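PDB 3PM7: uncharacterized protein from Enterococcus faecalis, which is of unknown function but belongs to the PC4-like family of transcriptional coactivators, so it may bind single-stranded nucleic acid as its relatives do. Local coordinates for residues Y7-E12 with E26-S31; S17-G22 with L41-P46; G22-L27 with P46-M51; P36-L41 with G54-N59. One frame throughout, in Å; residues are numbered along the deposited sequence.

The four contacts follow one antiparallel sheet whose strands 9-18, 24-30, 38-44 and 54-57 lie side by side in chain order. Contact 1 pairs the first two strands and contact 4 the last two; their centres are about 9 Å apart, and strand 24-30 joins strand 38-44 between them through bonds such as Ile30 O to Lys38 N (2.8 Å). Contacts 2 and 3, with centres about 4 Å apart and Gly22 and Pro46 in common, close the far end of the sheet, where a sulfate sits against contact 2. The centres of contacts 2 and 4 are about 18 Å apart, yet both reach the second subunit.

Contact 1 (Y7-E12 with E26-S31); sequences YEILEE and ELNLIS
Backbone bonds carry the pairing of Glu8-Glu12 with Asn28-Ser31. Leu29 O takes the N-H of Leu10 at 2.7 Å. A weaker bond from Glu11 N to Leu29 O (3.3 Å) completes a classic beta bulge that shifts the antiparallel register by one residue. Leu29 N returns a bond to Glu11 O, and Ser31 N closes the end of the pairing on Glu8 O (2.9 Å), where helix 3-8 gives way to the strand.

Among the apolar contacts, Ile9 and Ile30 share one face: both hold CG1 opposite the carbonyl carbon (chi1 -65° and -62°), which lays them side by side with CG1 of Ile9 3.9 Å from CD1 of Ile30. At the bulge, Leu10 leans over the partner strand, its CD1 4.0 Å from CB of Ser31.

Of the polar side chains, Asn28 rests OD1 3.1 Å from CA of Glu12. Glu12 and Glu26 bring two carboxylates to one side of the hairpin; if both are charged, the nearby Arg24, salt-bridged to Glu26, would probably ease their repulsion.

Contact 2 (S17-G22 with L41-P46); sequences SENARG and LREWAP. With SO4 (sulfate ion), chain D.
Asn19 and Glu43 are turned toward each other by their first torsions: CG of Asn19 stands between its backbone N and carbonyl carbon (chi1 70°), whereas Glu43 starts out with CG roughly opposite its N (chi1 -159°) and then folds at chi2. ND2 of Asn19 nevertheless stays 4.3 Å from OE2 of Glu43 and no direct bond forms; Glu43 is tied to the 17-22 segment through a water that donates to Glu43 OE2 (2.6 Å) and to Ser17 OG (2.5 Å).

The turn itself is braced from within. Asn19 OD1 accepts from Arg21 N in an Asx turn, with the donor well above the carbonyl plane, and Gly22 N bonds Asn19 O to close a type I beta turn. Against this backbone lies the ring of Pro46, its CG 3.7 Å from Arg21 O and its CA 3.6 Å from Gly22 O.

Arg21, bent at chi2 and chi3, presents the edge of its guanidinium to a sulfate probably drawn from the crystallisation liquor: NH2 bonds O1 at 3.0 Å, while the bonds from NE are weak.

Strand 24-30 lies between strands 9-18 and 38-44, so the contact spans it where the turn meets the end of strand 38-44; Ser17 OG also bonds Glu61 of the second subunit.

Contact 3 (G22-L27 with P46-M51); sequences GWRKEL and PDHEKM
Trp23 and Pro46 form the close part of this contact. CD of Pro46 lies over one face of the indole, 4.2 Å from the centroid of the five-membered ring and 27° off its normal, a CH-pi contact in which Pro46 CD comes within 3.9 Å of Trp23 CD1. With CG opposite its carbonyl carbon (chi1 -77°), Trp23 swings its ring back toward the 46-51 loop although its CB starts out away from it. The far end of the six-membered ring then meets the loop edge-on: CZ3 of Trp23 is 4.0 Å from C of selenomethionine Met51. The ring also packs on Glu43 and Ala45, and the backbone N of Trp23 bonds Asn19 OD1.

The solvent side is looser. Lys50, stretched out as far as its last bend, brings NZ near the plane of the indole, 3.8 Å from Trp23 CH2, so the ammonium sits at the ring edge and makes no cation-pi stack.

A more enclosed polar group lies on the other side of the strand from the indole. There Arg24 NH1 forms a salt bridge with Glu26 OE2 at 2.9 Å, poorly aligned as a hydrogen bond, and Glu26 apparently also accepts from Asn28, though its OE1 is less surely placed. His48 stands beside this pair, its ring plane 74° from the guanidinium.

With no hydrogen bond joining the two segments, the loop is held to the start of strand 24-30 chiefly by apolar contact with Trp23, while the ionic pair is formed within that strand.

Contact 4 (P36-L41 with G54-N59); sequences PPKFDL and GITLTN
Gly54 opens the second segment against Leu41, its CA 3.2 Å from Leu41 O. Ile55 exchanges two backbone bonds with Leu41, Ile55 N to Leu41 O and Leu41 N to Ile55 O, both at 2.9 Å, while its CG2 packs on CB of Leu41. Thr56 pairs with Asp40 on the other face. Its OG1, opposite the carbonyl carbon (chi1 -50°), donates to Asp40 OD2 at 3.1 Å, meeting it nearly along the C-O axis, and its CG2 presses on CB of Lys38 at a tight 3.5 Å. Leu57 N makes an almost straight bond to Phe39 O (2.7 Å, 179° at the hydrogen). Thr58, the N-cap of helix 59-71, lets its CG2 run beside the extended Lys38 chain. Asn59 reaches Pro37 O through water, one bridge partly weak, the other doubtfully short.

Asp40 also salt-bridges Arg42, so it is probably kept charged. The apolar opposite face (Leu41, Ile55, Leu57) is shared between helix 59-71 and Leu41 and Lys25 of the second subunit.

Contact 1 (Y7-E12 with E26-S31)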
loop_
_atom_site.group_PDB
_atom_site.type_symbol
_atom_site.label_atom_id
_atom_site.label_comp_id
_atom_site.label_asym_id
_atom_site.label_seq_id
_atom_site.Cartn_x
_atom_site.Cartn_y
_atom_site.Cartn_z
ATOM N N TYR A 7 -17.328 10.753 3.803
ATOM C CA TYR A 7 -17.691 10.183 5.090
ATOM C C TYR A 7 -16.780 8.999 5.464
ATOM O O TYR A 7 -16.432 8.792 6.635
ATOM C CB TYR A 7 -19.154 9.738 5.051
ATOM C CG TYR A 7 -19.660 9.193 6.368
ATOM C CD1 TYR A 7 -19.830 7.819 6.556
ATOM C CD2 TYR A 7 -19.966 10.051 7.431
ATOM C CE1 TYR A 7 -20.296 7.315 7.763
ATOM C CE2 TYR A 7 -20.428 9.558 8.638
ATOM C CZ TYR A 7 -20.594 8.188 8.797
ATOM O OH TYR A 7 -21.040 7.688 9.996
ATOM N N GLU A 8 -16.404 8.209 4.467
ATOM C CA GLU A 8 -15.619 6.999 4.714
ATOM C C GLU A 8 -14.136 7.300 4.961
ATOM O O GLU A 8 -13.471 6.596 5.725
ATOM C CB GLU A 8 -15.806 6.016 3.553
ATOM C CG GLU A 8 -17.265 5.565 3.405
ATOM C CD GLU A 8 -17.492 4.681 2.194
ATOM O OE1 GLU A 8 -18.156 3.640 2.346
ATOM O OE2 GLU A 8 -17.007 5.020 1.094
ATOM N N ILE A 9 -13.618 8.354 4.338
ATOM C CA ILE A 9 -12.229 8.756 4.575
ATOM C C ILE A 9 -12.129 9.489 5.901
ATOM O O ILE A 9 -12.657 10.588 6.055
ATOM C CB ILE A 9 -11.692 9.612 3.407
ATOM C CG1 ILE A 9 -11.631 8.742 2.140
ATOM C CG2 ILE A 9 -10.300 10.179 3.733
ATOM C CD1 ILE A 9 -11.267 9.482 0.885
ATOM N N LEU A 10 -11.475 8.873 6.877
ATOM C CA LEU A 10 -11.443 9.448 8.213
ATOM C C LEU A 10 -10.283 10.417 8.333
ATOM O O LEU A 10 -10.401 11.456 8.972
ATOM C CB LEU A 10 -11.339 8.362 9.280
ATOM C CG LEU A 10 -12.387 7.242 9.142
ATOM C CD1 LEU A 10 -12.208 6.193 10.226
ATOM C CD2 LEU A 10 -13.785 7.810 9.181
ATOM N N GLU A 11 -9.166 10.067 7.712
ATOM C CA GLU A 11 -7.969 10.886 7.773
ATOM C C GLU A 11 -7.194 10.729 6.476
ATOM O O GLU A 11 -6.956 9.612 6.020
ATOM C CB GLU A 11 -7.098 10.466 8.958
ATOM C CG GLU A 11 -5.970 11.428 9.281
ATOM C CD GLU A 11 -5.069 10.922 10.394
ATOM O OE1 GLU A 11 -5.117 9.712 10.710
ATOM O OE2 GLU A 11 -4.305 11.734 10.957
ATOM N N GLU A 12 -6.804 11.839 5.866
ATOM C CA GLU A 12 -5.887 11.749 4.730
ATOM C C GLU A 12 -4.500 11.821 5.302
ATOM O O GLU A 12 -4.078 12.872 5.776
ATOM C CB GLU A 12 -6.150 12.852 3.699
ATOM C CG GLU A 12 -7.632 12.914 3.328
ATOM C CD GLU A 12 -7.958 13.867 2.192
ATOM O OE1 GLU A 12 -7.060 14.612 1.734
ATOM O OE2 GLU A 12 -9.133 13.860 1.757
ATOM N N GLU A 26 -2.539 7.505 -2.558
ATOM C CA GLU A 26 -2.722 8.083 -1.226
ATOM C C GLU A 26 -2.691 7.040 -0.134
ATOM O O GLU A 26 -3.201 5.960 -0.316
ATOM C CB GLU A 26 -4.088 8.794 -1.143
ATOM C CG GLU A 26 -4.206 10.109 -1.909
ATOM C CD GLU A 26 -5.615 10.699 -1.855
ATOM O OE1 GLU A 26 -6.404 10.355 -0.927
ATOM O OE2 GLU A 26 -5.938 11.516 -2.750
ATOM N N LEU A 27 -2.117 7.373 1.015
ATOM C CA LEU A 27 -2.367 6.589 2.215
ATOM C C LEU A 27 -3.453 7.310 2.999
ATOM O O LEU A 27 -3.247 8.447 3.448
ATOM C CB LEU A 27 -1.114 6.503 3.084
ATOM C CG LEU A 27 -1.339 5.692 4.368
ATOM C CD1 LEU A 27 -1.485 4.207 3.991
ATOM C CD2 LEU A 27 -0.178 5.871 5.337
ATOM N N ASN A 28 -4.610 6.672 3.159
ATOM C CA ASN A 28 -5.707 7.222 3.979
ATOM C C ASN A 28 -6.146 6.247 5.047
ATOM O O ASN A 28 -5.965 5.041 4.886
ATOM C CB ASN A 28 -6.937 7.521 3.113
ATOM C CG ASN A 28 -6.680 8.640 2.118
ATOM O OD1 ASN A 28 -6.132 9.674 2.479
ATOM N ND2 ASN A 28 -7.066 8.434 0.865
ATOM N N LEU A 29 -6.742 6.762 6.127
ATOM C CA LEU A 29 -7.419 5.902 7.099
ATOM C C LEU A 29 -8.904 5.900 6.763
ATOM O O LEU A 29 -9.531 6.950 6.665
ATOM C CB LEU A 29 -7.197 6.381 8.540
ATOM C CG LEU A 29 -7.916 5.533 9.601
ATOM C CD1 LEU A 29 -7.206 4.196 9.716
ATOM C CD2 LEU A 29 -7.944 6.225 10.968
ATOM N N ILE A 30 -9.466 4.720 6.557
ATOM C CA ILE A 30 -10.789 4.628 5.968
ATOM C C ILE A 30 -11.663 3.627 6.704
ATOM O O ILE A 30 -11.184 2.557 7.119
ATOM C CB ILE A 30 -10.690 4.188 4.499
ATOM C CG1 ILE A 30 -9.915 5.236 3.705
ATOM C CG2 ILE A 30 -12.077 4.021 3.882
ATOM C CD1 ILE A 30 -10.107 5.115 2.239
ATOM N N SER A 31 -12.931 3.991 6.879
ATOM C CA SER A 31 -13.935 3.059 7.345
ATOM C C SER A 31 -14.835 2.770 6.143
ATOM O O SER A 31 -15.605 3.632 5.741
ATOM C CB SER A 31 -14.763 3.673 8.486
ATOM O OG SER A 31 -15.722 2.743 9.007
#

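Contact 2 (S17-G22 with L41-P46)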
loop_
_atom_site.group_PDB
_atom_site.type_symbol
_atom_site.label_atom_id
_atom_site.label_comp_id
_atom_site.label_asym_id
_atom_site.label_seq_id
_atom_site.Cartn_x
_atom_site.Cartn_y
_atom_site.Cartn_z
ATOM N N SER A 17 1.975 10.461 -4.666
ATOM C CA SER A 17 2.291 10.893 -6.019
ATOM C C SER A 17 1.070 11.546 -6.629
ATOM O O SER A 17 -0.025 11.480 -6.068
ATOM C CB SER A 17 2.728 9.699 -6.884
ATOM O OG SER A 17 1.620 8.868 -7.223
ATOM N N GLU A 18 1.253 12.195 -7.774
ATOM C CA GLU A 18 0.111 12.730 -8.501
ATOM C C GLU A 18 0.414 12.659 -9.988
ATOM O O GLU A 18 1.522 12.962 -10.400
ATOM C CB GLU A 18 -0.153 14.177 -8.078
ATOM C CG GLU A 18 -1.295 14.839 -8.834
ATOM C CD GLU A 18 -1.578 16.258 -8.348
ATOM O OE1 GLU A 18 -0.621 16.986 -8.034
ATOM O OE2 GLU A 18 -2.762 16.641 -8.290
ATOM N N ASN A 19 -0.556 12.276 -10.806
ATOM C CA ASN A 19 -0.259 12.190 -12.237
ATOM C C ASN A 19 -0.872 13.351 -13.010
ATOM O O ASN A 19 -1.473 14.257 -12.424
ATOM C CB ASN A 19 -0.684 10.831 -12.816
ATOM C CG ASN A 19 -2.192 10.662 -12.889
ATOM O OD1 ASN A 19 -2.951 11.634 -12.858
ATOM N ND2 ASN A 19 -2.635 9.416 -13.021
ATOM N N ALA A 20 -0.739 13.301 -14.325
ATOM C CA ALA A 20 -1.031 14.428 -15.190
ATOM C C ALA A 20 -2.517 14.669 -15.305
ATOM O O ALA A 20 -2.956 15.682 -15.882
ATOM C CB ALA A 20 -0.395 14.195 -16.581
ATOM N N ARG A 21 -3.295 13.736 -14.758
ATOM C CA ARG A 21 -4.747 13.835 -14.742
ATOM C C ARG A 21 -5.238 14.180 -13.332
ATOM O O ARG A 21 -6.446 14.177 -13.048
ATOM C CB ARG A 21 -5.371 12.508 -15.207
ATOM C CG ARG A 21 -5.047 12.120 -16.651
ATOM C CD ARG A 21 -5.368 13.263 -17.628
ATOM N NE ARG A 21 -6.773 13.688 -17.543
ATOM C CZ ARG A 21 -7.223 14.881 -17.937
ATOM N NH1 ARG A 21 -6.384 15.782 -18.420
ATOM N NH2 ARG A 21 -8.510 15.170 -17.851
ATOM N N GLY A 22 -4.302 14.446 -12.428
ATOM C CA GLY A 22 -4.690 14.842 -11.081
ATOM C C GLY A 22 -5.020 13.692 -10.149
ATOM O O GLY A 22 -5.379 13.913 -9.000
ATOM N N LEU A 41 -4.213 2.109 0.789
ATOM C CA LEU A 41 -3.193 2.671 -0.103
ATOM C C LEU A 41 -3.687 2.469 -1.524
ATOM O O LEU A 41 -3.839 1.343 -1.972
ATOM C CB LEU A 41 -1.878 1.918 0.090
ATOM C CG LEU A 41 -0.601 2.529 -0.481
ATOM C CD1 LEU A 41 -0.376 3.886 0.124
ATOM C CD2 LEU A 41 0.588 1.617 -0.199
ATOM N N ARG A 42 -3.966 3.554 -2.232
ATOM C CA ARG A 42 -4.765 3.428 -3.433
ATOM C C ARG A 42 -4.714 4.709 -4.257
ATOM O O ARG A 42 -4.436 5.781 -3.726
ATOM C CB ARG A 42 -6.201 3.134 -2.959
ATOM C CG ARG A 42 -7.319 3.219 -3.963
ATOM C CD ARG A 42 -8.674 2.982 -3.243
ATOM N NE ARG A 42 -8.564 1.916 -2.247
ATOM C CZ ARG A 42 -8.690 0.613 -2.506
ATOM N NH1 ARG A 42 -8.951 0.191 -3.744
ATOM N NH2 ARG A 42 -8.564 -0.278 -1.519
ATOM N N GLU A 43 -5.012 4.605 -5.545
ATOM C CA GLU A 43 -5.097 5.771 -6.424
ATOM C C GLU A 43 -6.507 6.388 -6.341
ATOM O O GLU A 43 -7.499 5.667 -6.341
ATOM C CB GLU A 43 -4.789 5.353 -7.866
ATOM C CG GLU A 43 -4.346 6.507 -8.790
ATOM C CD GLU A 43 -2.894 6.909 -8.597
ATOM O OE1 GLU A 43 -2.110 6.090 -8.079
ATOM O OE2 GLU A 43 -2.534 8.051 -8.959
ATOM N N TRP A 44 -6.582 7.720 -6.259
ATOM C CA TRP A 44 -7.857 8.428 -6.147
ATOM C C TRP A 44 -7.943 9.570 -7.149
ATOM O O TRP A 44 -6.967 10.312 -7.332
ATOM C CB TRP A 44 -7.978 9.043 -4.762
ATOM C CG TRP A 44 -8.220 8.066 -3.673
ATOM C CD1 TRP A 44 -7.277 7.439 -2.905
ATOM C CD2 TRP A 44 -9.501 7.600 -3.210
ATOM N NE1 TRP A 44 -7.898 6.611 -1.982
ATOM C CE2 TRP A 44 -9.261 6.691 -2.163
ATOM C CE3 TRP A 44 -10.820 7.868 -3.584
ATOM C CZ2 TRP A 44 -10.287 6.050 -1.488
ATOM C CZ3 TRP A 44 -11.855 7.222 -2.899
ATOM C CH2 TRP A 44 -11.577 6.333 -1.864
ATOM N N ALA A 45 -9.111 9.739 -7.762
ATOM C CA ALA A 45 -9.347 10.868 -8.656
ATOM C C ALA A 45 -9.200 12.180 -7.889
ATOM O O ALA A 45 -9.221 12.178 -6.658
ATOM C CB ALA A 45 -10.732 10.759 -9.302
ATOM N N PRO A 46 -9.056 13.308 -8.615
ATOM C CA PRO A 46 -8.821 14.642 -8.036
ATOM C C PRO A 46 -9.577 14.962 -6.730
ATOM O O PRO A 46 -8.942 15.230 -5.700
ATOM C CB PRO A 46 -9.261 15.582 -9.162
ATOM C CG PRO A 46 -8.904 14.831 -10.399
ATOM C CD PRO A 46 -9.118 13.365 -10.090
HETATM S S SO4 D . -9.725 11.608 -16.550
HETATM O O1 SO4 D . -9.731 12.462 -17.735
HETATM O O2 SO4 D . -11.098 11.335 -16.136
HETATM O O3 SO4 D . -9.031 10.360 -16.857
HETATM O O4 SO4 D . -9.028 12.275 -15.457
HETATM O O HOH W 1 -0.127 9.033 -9.057
#

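Contact 3 (G22-L27 with P46-M51)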
loop_
_atom_site.group_PDB
_atom_site.type_symbol
_atom_site.label_atom_id
_atom_site.label_comp_id
_atom_site.label_asym_id
_atom_site.label_seq_id
_atom_site.Cartn_x
_atom_site.Cartn_y
_atom_site.Cartn_z
ATOM N N GLY A 22 -4.302 14.446 -12.428
ATOM C CA GLY A 22 -4.690 14.842 -11.081
ATOM C C GLY A 22 -5.020 13.692 -10.149
ATOM O O GLY A 22 -5.379 13.913 -9.000
ATOM N N TRP A 23 -4.891 12.459 -10.614
ATOM C CA TRP A 23 -5.126 11.333 -9.714
ATOM C C TRP A 23 -3.931 11.235 -8.783
ATOM O O TRP A 23 -2.807 11.539 -9.180
ATOM C CB TRP A 23 -5.285 10.026 -10.496
ATOM C CG TRP A 23 -6.631 9.856 -11.155
ATOM C CD1 TRP A 23 -7.183 10.657 -12.110
ATOM C CD2 TRP A 23 -7.573 8.800 -10.925
ATOM N NE1 TRP A 23 -8.414 10.177 -12.478
ATOM C CE2 TRP A 23 -8.676 9.035 -11.769
ATOM C CE3 TRP A 23 -7.596 7.686 -10.078
ATOM C CZ2 TRP A 23 -9.800 8.193 -11.790
ATOM C CZ3 TRP A 23 -8.712 6.848 -10.101
ATOM C CH2 TRP A 23 -9.794 7.109 -10.952
ATOM N N ARG A 24 -4.162 10.805 -7.547
ATOM C CA ARG A 24 -3.081 10.701 -6.569
ATOM C C ARG A 24 -3.059 9.321 -5.935
ATOM O O ARG A 24 -4.111 8.761 -5.636
ATOM C CB ARG A 24 -3.291 11.727 -5.446
ATOM C CG ARG A 24 -3.276 13.193 -5.879
ATOM C CD ARG A 24 -4.364 13.943 -5.120
ATOM N NE ARG A 24 -3.843 14.863 -4.120
ATOM C CZ ARG A 24 -4.403 15.076 -2.928
ATOM N NH1 ARG A 24 -5.498 14.414 -2.562
ATOM N NH2 ARG A 24 -3.855 15.947 -2.093
ATOM N N LYS A 25 -1.869 8.796 -5.674
ATOM C CA LYS A 25 -1.750 7.593 -4.857
ATOM C C LYS A 25 -1.665 8.039 -3.413
ATOM O O LYS A 25 -0.835 8.893 -3.076
ATOM C CB LYS A 25 -0.518 6.767 -5.252
ATOM C CG LYS A 25 -0.605 5.329 -4.741
ATOM C CD LYS A 25 0.472 4.405 -5.341
ATOM C CE LYS A 25 0.213 4.049 -6.805
ATOM N NZ LYS A 25 1.478 3.484 -7.440
ATOM N N GLU A 26 -2.539 7.505 -2.558
ATOM C CA GLU A 26 -2.722 8.083 -1.226
ATOM C C GLU A 26 -2.691 7.040 -0.134
ATOM O O GLU A 26 -3.201 5.960 -0.316
ATOM C CB GLU A 26 -4.088 8.794 -1.143
ATOM C CG GLU A 26 -4.206 10.109 -1.909
ATOM C CD GLU A 26 -5.615 10.699 -1.855
ATOM O OE1 GLU A 26 -6.404 10.355 -0.927
ATOM O OE2 GLU A 26 -5.938 11.516 -2.750
ATOM N N LEU A 27 -2.117 7.373 1.015
ATOM C CA LEU A 27 -2.367 6.589 2.215
ATOM C C LEU A 27 -3.453 7.310 2.999
ATOM O O LEU A 27 -3.247 8.447 3.448
ATOM C CB LEU A 27 -1.114 6.503 3.084
ATOM C CG LEU A 27 -1.339 5.692 4.368
ATOM C CD1 LEU A 27 -1.485 4.207 3.991
ATOM C CD2 LEU A 27 -0.178 5.871 5.337
ATOM N N PRO A 46 -9.056 13.308 -8.615
ATOM C CA PRO A 46 -8.821 14.642 -8.036
ATOM C C PRO A 46 -9.577 14.962 -6.730
ATOM O O PRO A 46 -8.942 15.230 -5.700
ATOM C CB PRO A 46 -9.261 15.582 -9.162
ATOM C CG PRO A 46 -8.904 14.831 -10.399
ATOM C CD PRO A 46 -9.118 13.365 -10.090
ATOM N N ASP A 47 -10.901 14.959 -6.753
ATOM C CA ASP A 47 -11.645 15.288 -5.534
ATOM C C ASP A 47 -12.248 14.033 -4.887
ATOM O O ASP A 47 -13.364 14.062 -4.342
ATOM C CB ASP A 47 -12.730 16.337 -5.810
ATOM C CG ASP A 47 -13.137 17.105 -4.549
ATOM O OD1 ASP A 47 -12.252 17.382 -3.706
ATOM O OD2 ASP A 47 -14.339 17.435 -4.399
ATOM N N HIS A 48 -11.491 12.941 -4.947
ATOM C CA HIS A 48 -11.930 11.658 -4.420
ATOM C C HIS A 48 -13.278 11.252 -4.995
ATOM O O HIS A 48 -14.072 10.619 -4.309
ATOM C CB HIS A 48 -12.036 11.706 -2.887
ATOM C CG HIS A 48 -10.754 12.066 -2.208
ATOM N ND1 HIS A 48 -9.756 11.148 -1.976
ATOM C CD2 HIS A 48 -10.293 13.251 -1.739
ATOM C CE1 HIS A 48 -8.735 11.746 -1.384
ATOM N NE2 HIS A 48 -9.039 13.023 -1.225
ATOM N N GLU A 49 -13.538 11.604 -6.245
ATOM C CA GLU A 49 -14.845 11.320 -6.831
ATOM C C GLU A 49 -14.933 9.856 -7.256
ATOM O O GLU A 49 -16.004 9.348 -7.561
ATOM C CB GLU A 49 -15.094 12.227 -8.043
ATOM C CG GLU A 49 -14.185 11.924 -9.228
ATOM C CD GLU A 49 -14.210 13.015 -10.292
ATOM O OE1 GLU A 49 -13.204 13.158 -11.030
ATOM O OE2 GLU A 49 -15.238 13.726 -10.391
ATOM N N LYS A 50 -13.789 9.187 -7.285
ATOM C CA LYS A 50 -13.707 7.832 -7.794
ATOM C C LYS A 50 -12.389 7.243 -7.351
ATOM O O LYS A 50 -11.381 7.961 -7.252
ATOM C CB LYS A 50 -13.806 7.847 -9.318
ATOM C CG LYS A 50 -13.705 6.492 -9.986
ATOM C CD LYS A 50 -13.985 6.602 -11.478
ATOM C CE LYS A 50 -13.802 5.266 -12.180
ATOM N NZ LYS A 50 -12.479 4.652 -11.857
HETATM N N MSE A 51 -12.388 5.937 -7.090
HETATM C CA MSE A 51 -11.185 5.263 -6.613
HETATM C C MSE A 51 -10.621 4.317 -7.666
HETATM O O MSE A 51 -11.321 3.863 -8.558
HETATM C CB MSE A 51 -11.471 4.504 -5.310
HETATM C CG MSE A 51 -12.083 3.130 -5.511
HETATM SE SE MSE A 51 -12.279 2.058 -3.865
HETATM C CE MSE A 51 -13.913 2.855 -3.174
#

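Contact 4 (P36-L41 with G54-N59)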
loop_
_atom_site.group_PDB
_atom_site.type_symbol
_atom_site.label_atom_id
_atom_site.label_comp_id
_atom_site.label_asym_id
_atom_site.label_seq_id
_atom_site.Cartn_x
_atom_site.Cartn_y
_atom_site.Cartn_z
ATOM N N PRO A 36 -14.685 -1.488 10.857
ATOM C CA PRO A 36 -13.500 -1.010 11.569
ATOM C C PRO A 36 -12.524 -0.306 10.625
ATOM O O PRO A 36 -12.297 -0.776 9.504
ATOM C CB PRO A 36 -12.907 -2.295 12.137
ATOM C CG PRO A 36 -14.166 -3.105 12.495
ATOM C CD PRO A 36 -15.111 -2.822 11.334
ATOM N N PRO A 37 -11.972 0.844 11.067
ATOM C CA PRO A 37 -11.087 1.633 10.211
ATOM C C PRO A 37 -9.817 0.900 9.865
ATOM O O PRO A 37 -9.265 0.172 10.689
ATOM C CB PRO A 37 -10.761 2.875 11.074
ATOM C CG PRO A 37 -11.912 2.973 12.054
ATOM C CD PRO A 37 -12.248 1.516 12.355
ATOM N N LYS A 38 -9.341 1.113 8.644
ATOM C CA LYS A 38 -8.110 0.499 8.192
ATOM C C LYS A 38 -7.312 1.464 7.315
ATOM O O LYS A 38 -7.877 2.302 6.623
ATOM C CB LYS A 38 -8.427 -0.780 7.418
ATOM C CG LYS A 38 -8.854 -1.954 8.308
ATOM C CD LYS A 38 -9.194 -3.228 7.523
ATOM C CE LYS A 38 -9.855 -4.264 8.441
ATOM N NZ LYS A 38 -10.185 -5.566 7.749
ATOM N N PHE A 39 -5.993 1.342 7.334
ATOM C CA PHE A 39 -5.177 2.081 6.392
ATOM C C PHE A 39 -5.361 1.525 4.988
ATOM O O PHE A 39 -5.479 0.322 4.800
ATOM C CB PHE A 39 -3.716 2.047 6.824
ATOM C CG PHE A 39 -3.457 2.853 8.061
ATOM C CD1 PHE A 39 -3.314 2.234 9.295
ATOM C CD2 PHE A 39 -3.395 4.234 7.993
ATOM C CE1 PHE A 39 -3.085 2.983 10.438
ATOM C CE2 PHE A 39 -3.187 4.999 9.137
ATOM C CZ PHE A 39 -3.018 4.376 10.357
ATOM N N ASP A 40 -5.380 2.422 4.009
ATOM C CA ASP A 40 -5.770 2.099 2.648
ATOM C C ASP A 40 -4.811 2.841 1.719
ATOM O O ASP A 40 -4.603 4.057 1.856
ATOM C CB ASP A 40 -7.226 2.537 2.398
ATOM C CG ASP A 40 -7.750 2.108 1.030
ATOM O OD1 ASP A 40 -7.825 2.939 0.101
ATOM O OD2 ASP A 40 -8.092 0.931 0.875
ATOM N N LEU A 41 -4.213 2.109 0.789
ATOM C CA LEU A 41 -3.193 2.671 -0.103
ATOM C C LEU A 41 -3.687 2.469 -1.524
ATOM O O LEU A 41 -3.839 1.343 -1.972
ATOM C CB LEU A 41 -1.878 1.918 0.090
ATOM C CG LEU A 41 -0.601 2.529 -0.481
ATOM C CD1 LEU A 41 -0.376 3.886 0.124
ATOM C CD2 LEU A 41 0.588 1.617 -0.199
ATOM N N GLY A 54 -5.978 -0.604 -5.422
ATOM C CA GLY A 54 -5.099 -0.424 -4.286
ATOM C C GLY A 54 -5.257 -1.559 -3.313
ATOM O O GLY A 54 -5.708 -2.625 -3.686
ATOM N N ILE A 55 -4.910 -1.318 -2.054
ATOM C CA ILE A 55 -4.886 -2.398 -1.075
ATOM C C ILE A 55 -5.222 -1.835 0.312
ATOM O O ILE A 55 -4.855 -0.716 0.654
ATOM C CB ILE A 55 -3.491 -3.080 -1.081
ATOM C CG1 ILE A 55 -3.489 -4.359 -0.258
ATOM C CG2 ILE A 55 -2.405 -2.122 -0.578
ATOM C CD1 ILE A 55 -2.238 -5.180 -0.464
ATOM N N THR A 56 -5.932 -2.605 1.112
ATOM C CA THR A 56 -6.223 -2.181 2.478
ATOM C C THR A 56 -5.247 -2.903 3.407
ATOM O O THR A 56 -4.840 -4.029 3.127
ATOM C CB THR A 56 -7.682 -2.498 2.833
ATOM O OG1 THR A 56 -8.527 -1.999 1.788
ATOM C CG2 THR A 56 -8.089 -1.825 4.142
ATOM N N LEU A 57 -4.819 -2.248 4.479
ATOM C CA LEU A 57 -3.985 -2.930 5.464
ATOM C C LEU A 57 -4.738 -3.082 6.776
ATOM O O LEU A 57 -5.122 -2.084 7.387
ATOM C CB LEU A 57 -2.692 -2.163 5.710
ATOM C CG LEU A 57 -1.790 -2.047 4.481
ATOM C CD1 LEU A 57 -0.630 -1.103 4.741
ATOM C CD2 LEU A 57 -1.295 -3.430 4.079
ATOM N N THR A 58 -4.954 -4.318 7.214
ATOM C CA THR A 58 -5.479 -4.521 8.559
ATOM C C THR A 58 -4.461 -3.878 9.483
ATOM O O THR A 58 -3.358 -3.534 9.048
ATOM C CB THR A 58 -5.600 -5.999 8.902
ATOM O OG1 THR A 58 -4.287 -6.572 8.966
ATOM C CG2 THR A 58 -6.414 -6.724 7.845
ATOM N N ASN A 59 -4.809 -3.696 10.749
ATOM C CA ASN A 59 -3.900 -2.997 11.654
ATOM C C ASN A 59 -2.662 -3.831 11.994
ATOM O O ASN A 59 -1.607 -3.285 12.341
ATOM C CB ASN A 59 -4.635 -2.545 12.916
ATOM C CG ASN A 59 -5.761 -1.583 12.606
ATOM O OD1 ASN A 59 -5.553 -0.371 12.513
ATOM N ND2 ASN A 59 -6.961 -2.121 12.420
HETATM O O HOH W 2 -6.835 1.685 12.284
HETATM O O HOH W 3 -9.539 -2.590 11.564
#